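Local coordinates for hypothetical protein (Staphylococcus aureus subsp. aureus Mu50, PDB 4PEO) that is an essential cysteine protease of the Prp family that removes the N-terminal nine residues of ribosomal protein bL27 and also trims phage 80alpha capsid and scaffold proteins, at residues B[38-41]-B[42-46]; B[79-82]-B[83-87]. All coordinates share one frame; numbering follows the deposited sequence.

Contact 1. Residues B[38-41]-B[42-46]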
# COMPACT_ATOMS: atom_id res chain seq x y z
N SER B 38 6.92 5.69 -5.06
CA SER B 38 7.07 6.59 -3.91
C SER B 38 5.82 6.60 -3.03
O SER B 38 5.93 6.49 -1.81
CB SER B 38 7.43 8.00 -4.36
OG SER B 38 8.70 8.00 -4.98
N ALA B 39 4.64 6.70 -3.65
CA ALA B 39 3.36 6.73 -2.93
C ALA B 39 3.15 5.43 -2.15
O ALA B 39 2.71 5.48 -1.00
CB ALA B 39 2.21 6.94 -3.91
N VAL B 40 3.49 4.29 -2.75
CA VAL B 40 3.36 2.97 -2.11
C VAL B 40 4.32 2.88 -0.92
O VAL B 40 3.91 2.46 0.17
CB VAL B 40 3.58 1.82 -3.14
CG1 VAL B 40 3.71 0.47 -2.44
CG2 VAL B 40 2.45 1.78 -4.16
N LEU B 41 5.56 3.27 -1.08
CA LEU B 41 6.51 3.19 0.00
C LEU B 41 6.20 4.14 1.16
O LEU B 41 6.06 3.70 2.27
CB LEU B 41 7.91 3.42 -0.54
CG LEU B 41 9.15 3.18 0.30
CD1 LEU B 41 9.17 3.79 1.67
CD2 LEU B 41 9.75 1.80 0.18
N PHE B 42 6.07 5.44 0.87
CA PHE B 42 5.78 6.40 1.94
C PHE B 42 4.45 6.13 2.62
O PHE B 42 4.37 6.20 3.84
CB PHE B 42 5.91 7.85 1.45
CG PHE B 42 7.25 8.20 0.84
CD1 PHE B 42 8.43 7.76 1.42
CD2 PHE B 42 7.33 8.99 -0.30
CE1 PHE B 42 9.67 8.07 0.84
CE2 PHE B 42 8.56 9.31 -0.87
CZ PHE B 42 9.73 8.84 -0.30
N GLY B 43 3.44 5.75 1.83
CA GLY B 43 2.12 5.43 2.35
C GLY B 43 2.18 4.23 3.28
O GLY B 43 1.56 4.25 4.34
N SER B 44 2.98 3.21 2.91
CA SER B 44 3.13 2.01 3.75
C SER B 44 3.81 2.32 5.07
O SER B 44 3.36 1.82 6.10
CB SER B 44 3.85 0.90 3.00
OG SER B 44 3.08 0.55 1.86
N VAL B 45 4.85 3.18 5.05
CA VAL B 45 5.53 3.60 6.29
C VAL B 45 4.52 4.32 7.20
O VAL B 45 4.42 3.99 8.38
CB VAL B 45 6.78 4.47 5.98
CG1 VAL B 45 7.40 5.04 7.27
CG2 VAL B 45 7.82 3.66 5.21
N ASN B 46 3.74 5.26 6.63
CA ASN B 46 2.72 5.97 7.40
C ASN B 46 1.67 5.01 7.98
O ASN B 46 1.20 5.23 9.11
CB ASN B 46 2.05 7.05 6.57
CG ASN B 46 2.94 8.24 6.31
OD1 ASN B 46 3.99 8.43 6.94
ND2 ASN B 46 2.54 9.08 5.37
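Leu41 and Val45, one turn apart on the alpha-helix 36-51, lie side by side and point the same way, with Leu41 CD1 3.8 Å from Val45 CG2. This i to i+4 pairing makes a hydrophobic ridge, and here the ridge faces the beta-sheet: both side chains pack on Phe67 and Ile69 of strand 67-70, and Leu41 also meets Val17 and Met19 of strand 14-20. Leu41 carries its CG anti to the backbone N (chi1 -170°), and its second torsion then directs CD1 toward the C-terminal end of the helix, 4.0 Å from CD1 of Phe42.

The Phe42 ring is turned back along the helix toward Ser38. Its CG is anti to its own carbonyl carbon (chi1 -56°), and the CD2-CE2 side of the ring reaches the preceding turn, with CE2 3.9 Å from Ser38 CB. Ser38 O lies obliquely to the ring and accepts the main-chain bond from Phe42 N. Beyond the helix, the same ring packs edge-to-face with Phe67. The side chain of Ser38 comes close to that of His22, the proton donor of the active site, so this end of the helix adjoins the catalytic region.

On another side of the helix the interaction is polar. Ser44 folds its hydroxyl back onto the preceding turn, a common way for serine to satisfy itself inside a buried helix. Val40 O consequently accepts two hydrogen bonds, from opposite faces of its carbonyl plane: one from Ser44 N at 3.0 Å, and a shorter one from Ser44 OG, which lies 2.7 Å from Val40 O and is tilted 25° from that plane.

Contact 2. Residues B[79-82]-B[83-87]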
# COMPACT_ATOMS: atom_id res chain seq x y z
N ALA B 79 2.48 -5.17 11.09
CA ALA B 79 3.53 -4.45 10.36
C ALA B 79 4.07 -5.35 9.24
O ALA B 79 4.29 -4.88 8.13
CB ALA B 79 4.66 -4.05 11.31
N GLN B 80 4.24 -6.67 9.52
CA GLN B 80 4.72 -7.61 8.50
C GLN B 80 3.74 -7.72 7.33
O GLN B 80 4.16 -7.70 6.17
CB GLN B 80 5.02 -8.98 9.11
CG GLN B 80 6.33 -8.99 9.92
CD GLN B 80 7.54 -8.76 9.03
OE1 GLN B 80 7.73 -9.45 8.03
NE2 GLN B 80 8.41 -7.81 9.37
N LEU B 81 2.43 -7.76 7.63
CA LEU B 81 1.41 -7.79 6.57
C LEU B 81 1.49 -6.51 5.72
O LEU B 81 1.38 -6.59 4.49
CB LEU B 81 -0.00 -7.95 7.15
CG LEU B 81 -1.13 -8.06 6.12
CD1 LEU B 81 -0.94 -9.27 5.20
CD2 LEU B 81 -2.48 -8.11 6.81
N ILE B 82 1.67 -5.35 6.35
CA ILE B 82 1.80 -4.08 5.62
C ILE B 82 3.03 -4.11 4.71
O ILE B 82 2.96 -3.69 3.55
CB ILE B 82 1.78 -2.87 6.59
CG1 ILE B 82 0.38 -2.78 7.28
CG2 ILE B 82 2.09 -1.57 5.82
CD1 ILE B 82 0.32 -1.76 8.44
N LEU B 83 4.16 -4.64 5.22
CA LEU B 83 5.38 -4.74 4.41
C LEU B 83 5.18 -5.70 3.23
O LEU B 83 5.60 -5.38 2.11
CB LEU B 83 6.57 -5.15 5.28
CG LEU B 83 7.08 -4.05 6.23
CD1 LEU B 83 8.03 -4.64 7.27
CD2 LEU B 83 7.76 -2.92 5.43
N GLN B 84 4.52 -6.82 3.45
CA GLN B 84 4.23 -7.73 2.38
C GLN B 84 3.29 -7.12 1.36
O GLN B 84 3.47 -7.33 0.22
CB GLN B 84 3.65 -8.99 2.93
CG GLN B 84 4.59 -9.67 3.89
CD GLN B 84 4.79 -11.09 3.54
OE1 GLN B 84 3.82 -11.83 3.31
NE2 GLN B 84 6.05 -11.49 3.48
N THR B 85 2.34 -6.34 1.83
CA THR B 85 1.40 -5.62 0.95
C THR B 85 2.18 -4.62 0.09
O THR B 85 1.92 -4.52 -1.12
CB THR B 85 0.31 -4.92 1.79
OG1 THR B 85 -0.51 -5.93 2.40
CG2 THR B 85 -0.59 -3.97 0.95
N MET B 86 3.08 -3.86 0.72
CA MET B 86 3.95 -2.89 0.03
C MET B 86 4.73 -3.63 -1.06
O MET B 86 4.81 -3.13 -2.18
CB MET B 86 4.92 -2.29 1.05
CG MET B 86 5.64 -1.02 0.53
SD MET B 86 7.02 -0.54 1.68
CE MET B 86 8.01 -1.76 1.32
N LEU B 87 5.29 -4.81 -0.76
CA LEU B 87 6.07 -5.59 -1.73
C LEU B 87 5.22 -6.10 -2.89
O LEU B 87 5.62 -5.95 -4.04
CB LEU B 87 6.85 -6.73 -1.05
CG LEU B 87 7.89 -6.29 0.00
CD1 LEU B 87 8.56 -7.49 0.64
CD2 LEU B 87 8.87 -5.26 -0.57
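Thr85 doubles back on Leu81 within the alpha-helix 77-96, a second case of a hydroxyl side chain bonded to the carbonyl of the previous turn. Among the hydrogen bonds, the ordinary i to i+4 ladder runs through the segment, with Leu83 N 2.9 Å from Ala79 O and Met86 N 2.8 Å from Ile82 O. Leu81 O is gripped twice. Thr85 N donates to it at 2.8 Å, while Thr85 OG1, brought beside its own backbone N by a chi1 of -67°, arrives over the other face of the carbonyl plane, 2.9 Å from Leu81 O and 38° out of that plane. The buried threonine thus has an internal partner for its hydroxyl at a surface where Thr85 and Ile82 pack against Ile82 and Thr85 of the second subunit.

The polar end of Gln80 is used differently. Its chain bends at chi2, and OE1 accepts a hydrogen bond from Val14 N, tying the helix to the start of strand 14-20. The Gln80 and Leu83 side chains pass each other at a slant, NE2 of Gln80 lying 3.8 Å from CD1 of Leu83.

The remaining contacts are apolar packing or carbon-to-carbonyl approaches. Gln84 lies near Leu51 of the second subunit. Met86, stretched out through chi2 before bending at its sulfur, reaches Val17 as well as helix 36-51. Leu83 extends between the sheet and helix 36-51, meeting Val14 and Ile48, while its CG rests 3.5 Å from Ala79 O.

In the fold
From the N terminus, the chain forms strands 2-8 and 14-20 before entering helix 36-51, which holds contact 1; strands 57-59 and 67-70 follow, then helix 77-96 with contact 2, and finally strand 101-105. The two contacts are in series, neither nesting nor crossing, and each joins successive turns of one helix without closing a loop. Their centres are about 11 Å apart, and the helices meet directly: Met86 CG lies 3.3 Å from Ser44 OG, and Ile82 CG2 packs on Ser44 O. Both helices cover the mixed sheet, sharing Val17 of strand 14-20, and both also pack against the second subunit.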